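Local coordinates for uncharacterized protein (Parabacteroides merdae ATCC 43184, PDB 5BMT) that is of unknown function but probably belongs among lipoproteins carrying an OB domain and has an immunoglobulin-like fold, at residues 47-52 and 83-88; 122-127 and 135-140; 148-153 and 205-210; 155-160 and 190-195; 211-216 and 221-226. One frame throughout, in Å; residues are numbered along the deposited sequence.

Contact 1: 47-52 and 83-88; sequences AGDCVL and LAKYDL
L83 lays its isobutyl group alongside C50, with CD1 of L83 4.0 Å from CB of C50 and the branch carbon CG resting against the C50 carbonyl oxygen. The same carbonyl fixes the backbone of its partner: L83 N donates to C50 O at 2.9 Å, in a nearly straight bond (166°). A second link is ionic. K85 runs out extended and then bends at its last torsion (chi4 76°), which swings the ammonium group back to D49, where NZ lies 2.7 Å from OD1. It comes in from above the carboxylate plane, 46° out of it, while OD2, the other oxygen, takes the backbone N-H of R46. The two elements come from different sheets: C50 opens strand 50-57 of the five-stranded sheet in the OB-family region, and K85 lies on strand 85-89 of the larger sheet, so the contact is a junction between them. A leucine in place of D49 would probably leave the K85 ammonium without its carboxylate mate and R46 N without its acceptor. One water links the two segments beside the salt bridge, accepting from C50 N at 2.9 Å and donating to L83 O at 2.7 Å, with a weak bond from K85 NZ as well. C50 and L83 also touch strand 173-184, at A182 and P180 respectively.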
# COMPACT_ATOMS: atom_id res chain seq x y z
N ALA A 47 16.21 -0.51 2.64
CA ALA A 47 15.56 0.67 2.07
C ALA A 47 14.59 0.22 0.96
O ALA A 47 14.92 -0.66 0.15
CB ALA A 47 16.62 1.61 1.49
N GLY A 48 13.40 0.79 1.00
CA GLY A 48 12.33 0.46 0.07
C GLY A 48 11.29 -0.46 0.66
O GLY A 48 10.21 -0.62 0.08
N ASP A 49 11.59 -1.11 1.79
CA ASP A 49 10.63 -1.99 2.44
C ASP A 49 9.49 -1.20 3.03
O ASP A 49 9.67 -0.08 3.51
CB ASP A 49 11.29 -2.76 3.60
CG ASP A 49 12.21 -3.90 3.21
OD1 ASP A 49 12.23 -4.27 2.02
OD2 ASP A 49 12.89 -4.45 4.10
N CYS A 50 8.32 -1.82 3.07
CA CYS A 50 7.16 -1.29 3.76
C CYS A 50 6.92 -2.11 4.99
O CYS A 50 7.09 -3.34 4.96
CB CYS A 50 5.93 -1.33 2.87
SG CYS A 50 5.99 -0.15 1.51
N VAL A 51 6.52 -1.46 6.08
CA VAL A 51 6.26 -2.15 7.34
C VAL A 51 5.06 -1.52 8.00
O VAL A 51 4.67 -0.40 7.64
CB VAL A 51 7.50 -2.06 8.30
CG1 VAL A 51 8.74 -2.74 7.70
CG2 VAL A 51 7.81 -0.60 8.70
N LEU A 52 4.47 -2.23 8.97
CA LEU A 52 3.53 -1.63 9.90
C LEU A 52 4.35 -1.27 11.13
O LEU A 52 4.91 -2.16 11.79
CB LEU A 52 2.37 -2.59 10.25
CG LEU A 52 1.38 -2.02 11.28
CD1 LEU A 52 0.73 -0.74 10.78
CD2 LEU A 52 0.31 -3.05 11.62
N LEU A 83 6.48 -6.05 4.29
CA LEU A 83 5.37 -6.57 3.49
C LEU A 83 5.89 -7.22 2.23
O LEU A 83 6.90 -6.80 1.67
CB LEU A 83 4.40 -5.46 3.11
CG LEU A 83 3.79 -4.65 4.23
CD1 LEU A 83 2.76 -3.64 3.66
CD2 LEU A 83 3.22 -5.55 5.34
N ALA A 84 5.15 -8.23 1.74
CA ALA A 84 5.48 -8.82 0.46
C ALA A 84 5.34 -7.75 -0.64
O ALA A 84 4.40 -6.94 -0.58
CB ALA A 84 4.53 -9.99 0.19
N LYS A 85 6.27 -7.75 -1.60
CA LYS A 85 6.39 -6.75 -2.65
C LYS A 85 5.94 -7.25 -4.01
O LYS A 85 6.34 -8.34 -4.44
CB LYS A 85 7.89 -6.36 -2.82
CG LYS A 85 8.56 -5.97 -1.54
CD LYS A 85 10.07 -5.79 -1.77
CE LYS A 85 10.65 -5.09 -0.58
NZ LYS A 85 10.79 -6.03 0.57
N TYR A 86 5.14 -6.43 -4.69
CA TYR A 86 4.66 -6.76 -6.03
C TYR A 86 4.88 -5.62 -6.98
O TYR A 86 4.93 -4.45 -6.57
CB TYR A 86 3.15 -7.12 -5.99
CG TYR A 86 2.93 -8.37 -5.19
CD1 TYR A 86 3.06 -9.63 -5.79
CD2 TYR A 86 2.68 -8.32 -3.82
CE1 TYR A 86 2.96 -10.79 -5.03
CE2 TYR A 86 2.58 -9.48 -3.06
CZ TYR A 86 2.71 -10.71 -3.67
OH TYR A 86 2.62 -11.86 -2.91
N ASP A 87 5.00 -5.93 -8.26
CA ASP A 87 5.06 -4.91 -9.28
C ASP A 87 3.66 -4.43 -9.58
O ASP A 87 2.67 -5.10 -9.20
CB ASP A 87 5.64 -5.56 -10.56
CG ASP A 87 7.05 -6.06 -10.37
OD1 ASP A 87 7.82 -5.40 -9.63
OD2 ASP A 87 7.41 -7.08 -11.00
N LEU A 88 3.55 -3.28 -10.25
CA LEU A 88 2.26 -2.83 -10.74
C LEU A 88 2.31 -3.13 -12.23
O LEU A 88 3.14 -2.57 -12.95
CB LEU A 88 1.95 -1.37 -10.41
CG LEU A 88 0.73 -0.78 -11.14
CD1 LEU A 88 -0.55 -1.54 -10.88
CD2 LEU A 88 0.52 0.62 -10.76
O HOH W 1 8.12 -4.34 1.57

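Contact 2: 122-127 and 135-140; sequences VIPTFT and NTYIMS
The strand carrying V122, P124 and F126 crosses the one carrying N135, Y137 and M139 at 124°, with axes no closer than 10.8 Å, so the two meet through side chains and share no backbone bonds. At one end CG1 of V122, set between its backbone N and carbonyl carbon (chi1 51°), faces the selenomethionine M139, 4.1 Å from CE in the conformer described; a second conformer makes this touch doubtful. In the middle P124 presses its ring carbon CG to within 3.6 Å of CE1 on Y137. Layers facing each other at this spacing, with apolar groups between them, suit the immunoglobulin-like fold of the protein, and L161 of strand 153-167 packs on V122 and P124. At the far end the rings of F126 and Y137 meet edge to edge, CZ of F126 standing 3.4 Å from the Y137 hydroxyl. That buried hydroxyl is well served. N135 ND2 donates to it at 3.1 Å, almost straight (169°) and in the amide plane, and D179 OD2 is its second partner. The amide is turned steeply against the F126 ring, and ND2 comes 3.2 Å from CZ of F126. N135 OD1 accepts a hydrogen bond from Q133 NE2.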
# COMPACT_ATOMS: atom_id res chain seq x y z
N VAL A 122 -1.63 -1.93 0.01
CA VAL A 122 -3.01 -2.34 -0.22
C VAL A 122 -3.34 -3.45 0.76
O VAL A 122 -2.46 -4.24 1.11
CB VAL A 122 -3.30 -2.70 -1.70
CG1 VAL A 122 -2.32 -3.68 -2.25
CG2 VAL A 122 -4.73 -3.18 -1.91
N ILE A 123 -4.57 -3.45 1.27
CA ILE A 123 -4.97 -4.43 2.26
C ILE A 123 -6.08 -5.34 1.71
O ILE A 123 -7.27 -5.14 1.98
CB ILE A 123 -5.37 -3.76 3.59
CG1 ILE A 123 -4.27 -2.76 4.07
CG2 ILE A 123 -5.61 -4.86 4.65
CD1 ILE A 123 -4.64 -2.02 5.36
N PRO A 124 -5.72 -6.36 0.91
CA PRO A 124 -6.74 -7.33 0.47
C PRO A 124 -7.31 -8.01 1.70
O PRO A 124 -6.56 -8.35 2.65
CB PRO A 124 -5.97 -8.31 -0.41
CG PRO A 124 -4.53 -8.13 -0.06
CD PRO A 124 -4.36 -6.74 0.46
N THR A 125 -8.64 -8.18 1.70
CA THR A 125 -9.37 -8.81 2.79
C THR A 125 -10.07 -10.03 2.23
O THR A 125 -10.44 -10.03 1.04
CB THR A 125 -10.34 -7.79 3.40
OG1 THR A 125 -9.62 -6.58 3.65
CG2 THR A 125 -10.99 -8.28 4.69
N PHE A 126 -10.26 -11.06 3.07
CA PHE A 126 -10.89 -12.30 2.68
C PHE A 126 -11.97 -12.69 3.64
O PHE A 126 -11.76 -12.64 4.86
CB PHE A 126 -9.85 -13.43 2.63
CG PHE A 126 -8.74 -13.17 1.65
CD1 PHE A 126 -7.63 -12.42 2.03
CD2 PHE A 126 -8.85 -13.58 0.33
CE1 PHE A 126 -6.63 -12.12 1.10
CE2 PHE A 126 -7.85 -13.27 -0.60
CZ PHE A 126 -6.76 -12.52 -0.20
N THR A 127 -13.09 -13.21 3.11
CA THR A 127 -14.18 -13.75 3.94
C THR A 127 -13.60 -14.78 4.91
O THR A 127 -13.87 -14.72 6.10
CB THR A 127 -15.28 -14.34 3.05
OG1 THR A 127 -15.79 -13.32 2.20
CG2 THR A 127 -16.42 -14.98 3.86
N ASN A 135 -0.83 -16.43 -0.08
CA ASN A 135 -1.34 -15.99 -1.37
C ASN A 135 -0.29 -15.20 -2.10
O ASN A 135 0.60 -14.61 -1.45
CB ASN A 135 -2.55 -15.07 -1.18
CG ASN A 135 -3.65 -15.59 -0.31
OD1 ASN A 135 -3.87 -16.80 -0.21
ND2 ASN A 135 -4.48 -14.69 0.18
N THR A 136 -0.43 -15.10 -3.42
CA THR A 136 0.34 -14.15 -4.22
C THR A 136 -0.68 -13.32 -4.98
O THR A 136 -1.86 -13.69 -5.09
CB THR A 136 1.42 -14.76 -5.11
OG1 THR A 136 0.83 -15.73 -5.95
CG2 THR A 136 2.61 -15.27 -4.26
N TYR A 137 -0.23 -12.18 -5.47
CA TYR A 137 -1.12 -11.19 -6.03
C TYR A 137 -0.67 -10.64 -7.34
O TYR A 137 0.50 -10.71 -7.70
CB TYR A 137 -1.23 -9.99 -5.03
CG TYR A 137 -1.81 -10.40 -3.69
CD1 TYR A 137 -3.18 -10.39 -3.48
CD2 TYR A 137 -0.98 -10.85 -2.65
CE1 TYR A 137 -3.73 -10.84 -2.28
CE2 TYR A 137 -1.52 -11.30 -1.45
CZ TYR A 137 -2.90 -11.29 -1.27
OH TYR A 137 -3.46 -11.75 -0.09
N ILE A 138 -1.63 -10.05 -8.05
CA ILE A 138 -1.36 -9.32 -9.25
C ILE A 138 -2.17 -8.03 -9.17
O ILE A 138 -3.40 -8.06 -9.00
CB ILE A 138 -1.65 -10.12 -10.57
CG1 ILE A 138 -1.56 -9.23 -11.82
CG2 ILE A 138 -3.00 -10.83 -10.56
CD1 ILE A 138 -0.30 -9.07 -12.28
N MSE A 139 -1.47 -6.90 -9.25
CA MSE A 139 -2.08 -5.58 -9.30
C MSE A 139 -1.88 -5.10 -10.72
O MSE A 139 -0.74 -5.02 -11.18
CB MSE A 139 -1.45 -4.63 -8.27
CG MSE A 139 -2.08 -3.25 -8.28
SE MSE A 139 -3.83 -3.17 -7.45
CE MSE A 139 -3.44 -2.18 -5.85
N SER A 140 -2.97 -4.84 -11.43
CA SER A 140 -2.83 -4.45 -12.81
C SER A 140 -3.67 -3.25 -13.13
O SER A 140 -4.59 -2.90 -12.39
CB SER A 140 -3.21 -5.63 -13.72
OG SER A 140 -4.55 -6.07 -13.49

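Contact 3: 148-153 and 205-210; sequences ETVDGT and SYRVKY
E148 sends its carboxylate to R207, where OE2 comes to 3.7 Å from NH2: a long salt bridge, with carboxylate and guanidinium planes nearly perpendicular (83°). Next but one along the strand, V150 sets a methyl over the face of the same group. Its CG2 stands 3.8 Å above the centre of the R207 guanidinium plane, while CG1, anti to the backbone N (chi1 177°), reaches to 3.5 Å from NH1. The chain then reverses through D151 and G152 in a type I' beta turn, whose positive backbone angles suit the glycine. T153, the last residue of the turn, sets CG2 3.8 Å from OG of S205, a hydroxyl whose polar partner is Q231. R207 is also held at NE, by a hydrogen bond to T158 OG1, and Y226 comes against the guanidinium face opposite V150. With a serine in place of R207, E148 would probably be left without its countercharge and V150 and Y226 would have a gap between them. Strand 148-150 pairs antiparallel with strand 153-167, which pairs in parallel with strand 203-214, so E148 and V150 reach R207 across the intervening strand of one sheet; helix 186-198 precedes strand 203-214 in the chain.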
# COMPACT_ATOMS: atom_id res chain seq x y z
N GLU A 148 -12.96 8.12 -14.85
CA GLU A 148 -14.40 8.39 -14.89
C GLU A 148 -14.92 8.94 -13.57
O GLU A 148 -14.25 8.83 -12.54
CB GLU A 148 -15.16 7.09 -15.27
CG GLU A 148 -15.09 5.99 -14.23
CD GLU A 148 -15.66 4.64 -14.64
OE1 GLU A 148 -16.77 4.60 -15.21
OE2 GLU A 148 -15.01 3.62 -14.33
N THR A 149 -16.14 9.50 -13.59
CA THR A 149 -16.74 10.02 -12.37
C THR A 149 -17.28 8.84 -11.55
O THR A 149 -17.97 7.97 -12.08
CB THR A 149 -17.84 11.05 -12.70
OG1 THR A 149 -17.24 12.10 -13.47
CG2 THR A 149 -18.47 11.65 -11.43
N VAL A 150 -16.91 8.80 -10.25
CA VAL A 150 -17.31 7.76 -9.29
C VAL A 150 -17.82 8.46 -8.03
O VAL A 150 -17.07 9.22 -7.41
CB VAL A 150 -16.12 6.80 -8.96
CG1 VAL A 150 -16.53 5.78 -7.90
CG2 VAL A 150 -15.58 6.11 -10.20
N ASP A 151 -19.09 8.21 -7.66
CA ASP A 151 -19.75 8.76 -6.47
C ASP A 151 -19.49 10.28 -6.24
O ASP A 151 -19.18 10.70 -5.12
CB ASP A 151 -19.33 7.96 -5.21
CG ASP A 151 -19.87 6.54 -5.16
OD1 ASP A 151 -20.94 6.29 -5.75
OD2 ASP A 151 -19.24 5.69 -4.48
N GLY A 152 -19.63 11.08 -7.29
CA GLY A 152 -19.42 12.52 -7.20
C GLY A 152 -17.99 13.01 -7.33
O GLY A 152 -17.76 14.22 -7.35
N THR A 153 -17.00 12.08 -7.39
CA THR A 153 -15.60 12.45 -7.57
C THR A 153 -15.26 12.29 -9.03
O THR A 153 -15.50 11.24 -9.61
CB THR A 153 -14.66 11.62 -6.67
OG1 THR A 153 -15.02 11.82 -5.30
CG2 THR A 153 -13.18 11.99 -6.85
N SER A 205 -6.93 10.66 -8.26
CA SER A 205 -7.93 9.85 -7.55
C SER A 205 -7.95 8.48 -8.16
O SER A 205 -7.98 8.35 -9.39
CB SER A 205 -9.31 10.48 -7.65
OG SER A 205 -9.38 11.74 -7.02
N TYR A 206 -7.94 7.45 -7.33
CA TYR A 206 -8.02 6.09 -7.87
C TYR A 206 -8.78 5.18 -6.92
O TYR A 206 -9.01 5.51 -5.75
CB TYR A 206 -6.62 5.52 -8.17
CG TYR A 206 -5.86 5.10 -6.93
CD1 TYR A 206 -5.08 6.00 -6.21
CD2 TYR A 206 -5.91 3.78 -6.48
CE1 TYR A 206 -4.41 5.62 -5.05
CE2 TYR A 206 -5.18 3.36 -5.36
CZ TYR A 206 -4.48 4.30 -4.61
OH TYR A 206 -3.86 3.90 -3.45
N ARG A 207 -9.18 4.03 -7.43
CA ARG A 207 -9.78 3.01 -6.60
C ARG A 207 -9.26 1.66 -7.05
O ARG A 207 -8.70 1.56 -8.15
CB ARG A 207 -11.30 3.06 -6.65
CG ARG A 207 -11.79 2.80 -8.06
CD ARG A 207 -13.28 2.92 -8.09
NE ARG A 207 -13.79 2.63 -9.42
CZ ARG A 207 -15.08 2.44 -9.68
NH1 ARG A 207 -15.97 2.46 -8.70
NH2 ARG A 207 -15.48 2.18 -10.91
N VAL A 208 -9.47 0.62 -6.23
CA VAL A 208 -9.01 -0.72 -6.55
C VAL A 208 -10.22 -1.63 -6.65
O VAL A 208 -10.99 -1.72 -5.69
CB VAL A 208 -8.01 -1.25 -5.50
CG1 VAL A 208 -7.56 -2.68 -5.85
CG2 VAL A 208 -6.78 -0.35 -5.42
N LYS A 209 -10.37 -2.31 -7.82
CA LYS A 209 -11.44 -3.27 -7.99
C LYS A 209 -10.90 -4.68 -7.71
O LYS A 209 -9.70 -4.96 -7.85
CB LYS A 209 -12.08 -3.13 -9.35
CG LYS A 209 -11.38 -3.71 -10.53
CD LYS A 209 -12.42 -3.76 -11.69
CE LYS A 209 -12.11 -4.83 -12.70
NZ LYS A 209 -12.09 -4.29 -14.09
N TYR A 210 -11.78 -5.57 -7.27
CA TYR A 210 -11.36 -6.91 -6.93
C TYR A 210 -12.51 -7.89 -7.17
O TYR A 210 -13.67 -7.48 -7.13
CB TYR A 210 -10.93 -6.97 -5.43
CG TYR A 210 -11.99 -6.48 -4.46
CD1 TYR A 210 -12.97 -7.34 -3.97
CD2 TYR A 210 -12.01 -5.16 -4.03
CE1 TYR A 210 -13.94 -6.89 -3.08
CE2 TYR A 210 -12.98 -4.69 -3.15
CZ TYR A 210 -13.95 -5.57 -2.67
OH TYR A 210 -14.91 -5.14 -1.78

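Contact 4: 155-160 and 190-195; sequences RVYTLC and SMLKGK. With SO4 (sulfate ion), chain D.
L192 covers one face of the Y157 ring: its methyl carbon CD2 sits 3.7 Å from the ring centroid and only 9° off the normal, a CH-pi contact near the middle of the ring. At the phenol end, K195 of the helix passes the hydroxyl with CB 3.6 Å from Y157 OH. This is helix-on-sheet packing, helix 186-198 lying against strand 153-167 through one leucine and the aliphatic part of one lysine. L192 points there because CG is anti to its carbonyl carbon (chi1 -59°) and the chain is then extended. The polar ends find partners on the same helix one turn on: E196 takes the Y157 hydroxyl with OE2 and pairs with R155 NE through OE1. On another side of the helix sits a sulfate ion, probably from the crystallisation liquor. In the conformer described, one of two, S190 OG lies 2.8 Å from its O1, a doubtful bond because G186 O also competes for the proton. K193, also salt-bridged to E236, reaches it by a weak bond, NZ to O2 at 3.3 Å.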
# COMPACT_ATOMS: atom_id res chain seq x y z
N ARG A 155 -12.75 12.08 -12.46
CA ARG A 155 -11.48 11.56 -12.97
C ARG A 155 -10.86 10.52 -12.03
O ARG A 155 -9.70 10.63 -11.65
CB ARG A 155 -10.47 12.72 -13.25
CG ARG A 155 -11.07 13.74 -14.24
CD ARG A 155 -10.07 14.80 -14.70
NE ARG A 155 -8.93 14.22 -15.41
CZ ARG A 155 -8.90 13.92 -16.70
NH1 ARG A 155 -9.95 14.16 -17.48
NH2 ARG A 155 -7.81 13.38 -17.23
N VAL A 156 -11.63 9.48 -11.72
CA VAL A 156 -11.12 8.39 -10.87
C VAL A 156 -10.58 7.26 -11.77
O VAL A 156 -11.28 6.81 -12.70
CB VAL A 156 -12.26 7.87 -9.97
CG1 VAL A 156 -11.78 6.70 -9.11
CG2 VAL A 156 -12.84 8.98 -9.10
N TYR A 157 -9.34 6.82 -11.51
CA TYR A 157 -8.71 5.71 -12.22
C TYR A 157 -9.01 4.44 -11.48
O TYR A 157 -9.17 4.46 -10.26
CB TYR A 157 -7.18 5.92 -12.29
CG TYR A 157 -6.79 7.02 -13.26
CD1 TYR A 157 -6.57 6.74 -14.60
CD2 TYR A 157 -6.64 8.33 -12.82
CE1 TYR A 157 -6.20 7.75 -15.49
CE2 TYR A 157 -6.26 9.35 -13.70
CZ TYR A 157 -6.04 9.05 -15.04
OH TYR A 157 -5.66 10.03 -15.91
N THR A 158 -9.07 3.32 -12.19
CA THR A 158 -9.33 2.05 -11.52
C THR A 158 -8.18 1.08 -11.74
O THR A 158 -7.76 0.83 -12.88
CB THR A 158 -10.66 1.45 -12.04
OG1 THR A 158 -11.74 2.31 -11.69
CG2 THR A 158 -10.94 0.05 -11.44
N LEU A 159 -7.64 0.57 -10.62
CA LEU A 159 -6.62 -0.47 -10.59
C LEU A 159 -7.34 -1.77 -10.25
O LEU A 159 -8.47 -1.71 -9.73
CB LEU A 159 -5.55 -0.15 -9.54
CG LEU A 159 -4.46 0.85 -9.93
CD1 LEU A 159 -5.02 2.25 -10.19
CD2 LEU A 159 -3.41 0.93 -8.84
N CYS A 160 -6.74 -2.91 -10.55
CA CYS A 160 -7.37 -4.18 -10.24
C CYS A 160 -6.45 -5.05 -9.41
O CYS A 160 -5.28 -5.22 -9.74
CB CYS A 160 -7.79 -4.88 -11.52
SG CYS A 160 -8.48 -6.52 -11.23
N SER A 190 4.39 8.68 -11.81
CA SER A 190 4.89 9.49 -12.92
C SER A 190 3.88 9.53 -14.05
O SER A 190 3.65 10.61 -14.62
CB SER A 190 6.22 8.96 -13.42
OG SER A 190 7.18 9.02 -12.38
N MSE A 191 3.24 8.38 -14.36
CA MSE A 191 2.29 8.34 -15.45
C MSE A 191 1.04 9.15 -15.13
O MSE A 191 0.62 9.96 -15.97
CB MSE A 191 1.93 6.90 -15.80
CG MSE A 191 1.02 6.79 -17.02
SE MSE A 191 0.53 4.96 -17.34
CE MSE A 191 -0.53 4.72 -15.84
N LEU A 192 0.43 8.93 -13.95
CA LEU A 192 -0.80 9.66 -13.62
C LEU A 192 -0.52 11.13 -13.35
O LEU A 192 -1.39 11.96 -13.66
CB LEU A 192 -1.56 9.01 -12.46
CG LEU A 192 -1.97 7.54 -12.74
CD1 LEU A 192 -2.77 6.97 -11.58
CD2 LEU A 192 -2.80 7.44 -14.02
N LYS A 193 0.66 11.49 -12.83
CA LYS A 193 1.00 12.90 -12.66
C LYS A 193 1.02 13.60 -14.03
O LYS A 193 0.52 14.72 -14.15
CB LYS A 193 2.35 13.08 -11.95
CG LYS A 193 2.88 14.51 -11.96
CD LYS A 193 4.19 14.59 -11.21
CE LYS A 193 4.84 15.95 -11.36
NZ LYS A 193 6.27 15.92 -10.94
N GLY A 194 1.60 12.94 -15.03
CA GLY A 194 1.69 13.49 -16.37
C GLY A 194 0.31 13.71 -16.97
O GLY A 194 0.03 14.80 -17.47
N LYS A 195 -0.58 12.70 -16.85
CA LYS A 195 -1.95 12.78 -17.40
C LYS A 195 -2.80 13.82 -16.64
O LYS A 195 -3.49 14.63 -17.27
CB LYS A 195 -2.66 11.41 -17.32
CG LYS A 195 -2.06 10.33 -18.21
CD LYS A 195 -2.76 9.00 -18.00
CE LYS A 195 -2.15 7.87 -18.82
NZ LYS A 195 -2.62 7.86 -20.22
S SO4 D . 8.29 12.13 -11.33
O1 SO4 D . 8.36 10.88 -10.58
O2 SO4 D . 8.13 13.25 -10.40
O3 SO4 D . 9.52 12.30 -12.10
O4 SO4 D . 7.15 12.09 -12.25

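Contact 5: 211-216 and 221-226; sequences PLTFNA and IATWGY
T223 O is gripped by two successive amides from one face of its carbonyl plane: L212 N at 2.9 Å, and T213 N at 3.3 Å. Two residues facing one make a classic beta bulge, and a second follows at once, T213 O accepting from A222 N at 2.8 Å and, weakly, from T223 N. These bulges shift the register of the antiparallel hairpin 203-214/221-233 twice. Between them the threonine hydroxyls meet: T213 OG1 and T223 OG1 share a hydrogen bond of 2.7 Å, in which either could be the donor, each placed between N and carbonyl carbon (chi1 66° and 68°) on the same sheet face. Elsewhere the contact is apolar. CD1 of I221 comes 3.5 Å from CE1 of F214 and 3.7 Å from CB of P211, and P211 CG lies 3.8 Å from CZ3 of W224, an indole also paired with K209 by cation-pi. Near the turn, N215 OD1 takes T219 N and K220 N. The chemistry implies a hairpin sorted into a hydroxyl pair beside bulged backbone and an apolar cluster against E101, L103 and R162.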
# COMPACT_ATOMS: atom_id res chain seq x y z
N PRO A 211 -12.23 -9.18 -7.36
CA PRO A 211 -13.33 -10.14 -7.61
C PRO A 211 -14.16 -10.37 -6.34
O PRO A 211 -13.62 -10.70 -5.28
CB PRO A 211 -12.60 -11.43 -8.02
CG PRO A 211 -11.24 -11.00 -8.45
CD PRO A 211 -10.91 -9.81 -7.55
N LEU A 212 -15.48 -10.27 -6.49
CA LEU A 212 -16.42 -10.44 -5.39
C LEU A 212 -17.13 -11.79 -5.47
O LEU A 212 -17.37 -12.43 -4.44
CB LEU A 212 -17.43 -9.30 -5.46
CG LEU A 212 -18.32 -9.06 -4.27
CD1 LEU A 212 -17.46 -8.67 -2.99
CD2 LEU A 212 -19.27 -7.89 -4.58
N THR A 213 -17.53 -12.20 -6.69
CA THR A 213 -18.16 -13.52 -6.85
C THR A 213 -17.67 -14.18 -8.12
O THR A 213 -17.29 -13.48 -9.06
CB THR A 213 -19.71 -13.45 -6.90
OG1 THR A 213 -20.14 -12.77 -8.09
CG2 THR A 213 -20.35 -12.86 -5.64
N PHE A 214 -17.72 -15.50 -8.16
CA PHE A 214 -17.45 -16.26 -9.38
C PHE A 214 -18.78 -16.59 -10.08
O PHE A 214 -19.86 -16.52 -9.46
CB PHE A 214 -16.75 -17.60 -9.07
CG PHE A 214 -15.34 -17.54 -8.58
CD1 PHE A 214 -14.33 -17.00 -9.37
CD2 PHE A 214 -14.99 -18.11 -7.36
CE1 PHE A 214 -13.00 -16.98 -8.92
CE2 PHE A 214 -13.66 -18.15 -6.95
CZ PHE A 214 -12.68 -17.55 -7.71
N ASN A 215 -18.68 -17.05 -11.33
CA ASN A 215 -19.85 -17.61 -12.01
C ASN A 215 -20.11 -19.02 -11.38
O ASN A 215 -19.37 -19.44 -10.49
CB ASN A 215 -19.64 -17.65 -13.52
CG ASN A 215 -18.51 -18.53 -13.99
OD1 ASN A 215 -17.71 -19.05 -13.20
ND2 ASN A 215 -18.42 -18.73 -15.30
N ALA A 216 -21.15 -19.73 -11.83
CA ALA A 216 -21.56 -21.02 -11.24
C ALA A 216 -20.45 -22.07 -11.14
O ALA A 216 -20.40 -22.78 -10.13
CB ALA A 216 -22.72 -21.60 -12.03
N ILE A 221 -14.94 -14.47 -13.30
CA ILE A 221 -15.38 -13.55 -12.27
C ILE A 221 -16.74 -13.03 -12.71
O ILE A 221 -16.87 -12.50 -13.82
CB ILE A 221 -14.38 -12.38 -12.07
CG1 ILE A 221 -12.94 -12.89 -11.82
CG2 ILE A 221 -14.87 -11.42 -10.97
CD1 ILE A 221 -12.76 -13.94 -10.73
N ALA A 222 -17.76 -13.15 -11.84
CA ALA A 222 -19.11 -12.69 -12.17
C ALA A 222 -19.34 -11.24 -11.72
O ALA A 222 -19.97 -10.47 -12.46
CB ALA A 222 -20.15 -13.59 -11.52
N THR A 223 -18.93 -10.88 -10.49
CA THR A 223 -19.11 -9.52 -10.00
C THR A 223 -17.83 -9.02 -9.34
O THR A 223 -17.01 -9.82 -8.87
CB THR A 223 -20.30 -9.36 -9.03
OG1 THR A 223 -20.00 -10.05 -7.81
CG2 THR A 223 -21.63 -9.84 -9.62
N TRP A 224 -17.71 -7.71 -9.27
CA TRP A 224 -16.54 -7.04 -8.71
C TRP A 224 -16.92 -6.11 -7.59
O TRP A 224 -18.01 -5.51 -7.62
CB TRP A 224 -15.86 -6.21 -9.81
CG TRP A 224 -15.44 -7.01 -11.02
CD1 TRP A 224 -16.23 -7.39 -12.06
CD2 TRP A 224 -14.16 -7.60 -11.23
NE1 TRP A 224 -15.49 -8.12 -12.97
CE2 TRP A 224 -14.21 -8.25 -12.49
CE3 TRP A 224 -12.94 -7.57 -10.52
CZ2 TRP A 224 -13.10 -8.92 -13.02
CZ3 TRP A 224 -11.85 -8.24 -11.05
CH2 TRP A 224 -11.94 -8.90 -12.28
N GLY A 225 -16.01 -5.98 -6.64
CA GLY A 225 -16.12 -5.02 -5.55
C GLY A 225 -15.13 -3.90 -5.82
O GLY A 225 -14.19 -4.06 -6.61
N TYR A 226 -15.31 -2.76 -5.14
CA TYR A 226 -14.44 -1.61 -5.32
C TYR A 226 -14.10 -1.01 -3.99
O TYR A 226 -14.99 -0.86 -3.12
CB TYR A 226 -15.13 -0.52 -6.20
CG TYR A 226 -15.50 -1.02 -7.59
CD1 TYR A 226 -16.68 -1.73 -7.81
CD2 TYR A 226 -14.65 -0.81 -8.67
CE1 TYR A 226 -16.99 -2.25 -9.07
CE2 TYR A 226 -14.98 -1.27 -9.95
CZ TYR A 226 -16.14 -2.01 -10.14
OH TYR A 226 -16.45 -2.50 -11.38

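How the contacts relate
From the N terminus, contact 1 closes a loop of 30 residues and joins the five-stranded OB-family sheet to the large sheet. Contact 2 follows in series, closing a short loop of seven residues, and touches contact 1 where Y86 CD1 meets Y137 O on neighbouring strands. Contact 3 then spans the widest loop, and contact 4 lies wholly within it, bringing a strand and a helix together inside that span. Contact 5, a hairpin end, comes last. Backbone bonds probably join neighbours: S140 O to C160 N links contacts 2 and 4, K209 N to L159 O links 3 and 4, and Y210 O to G225 N links 3 and 5.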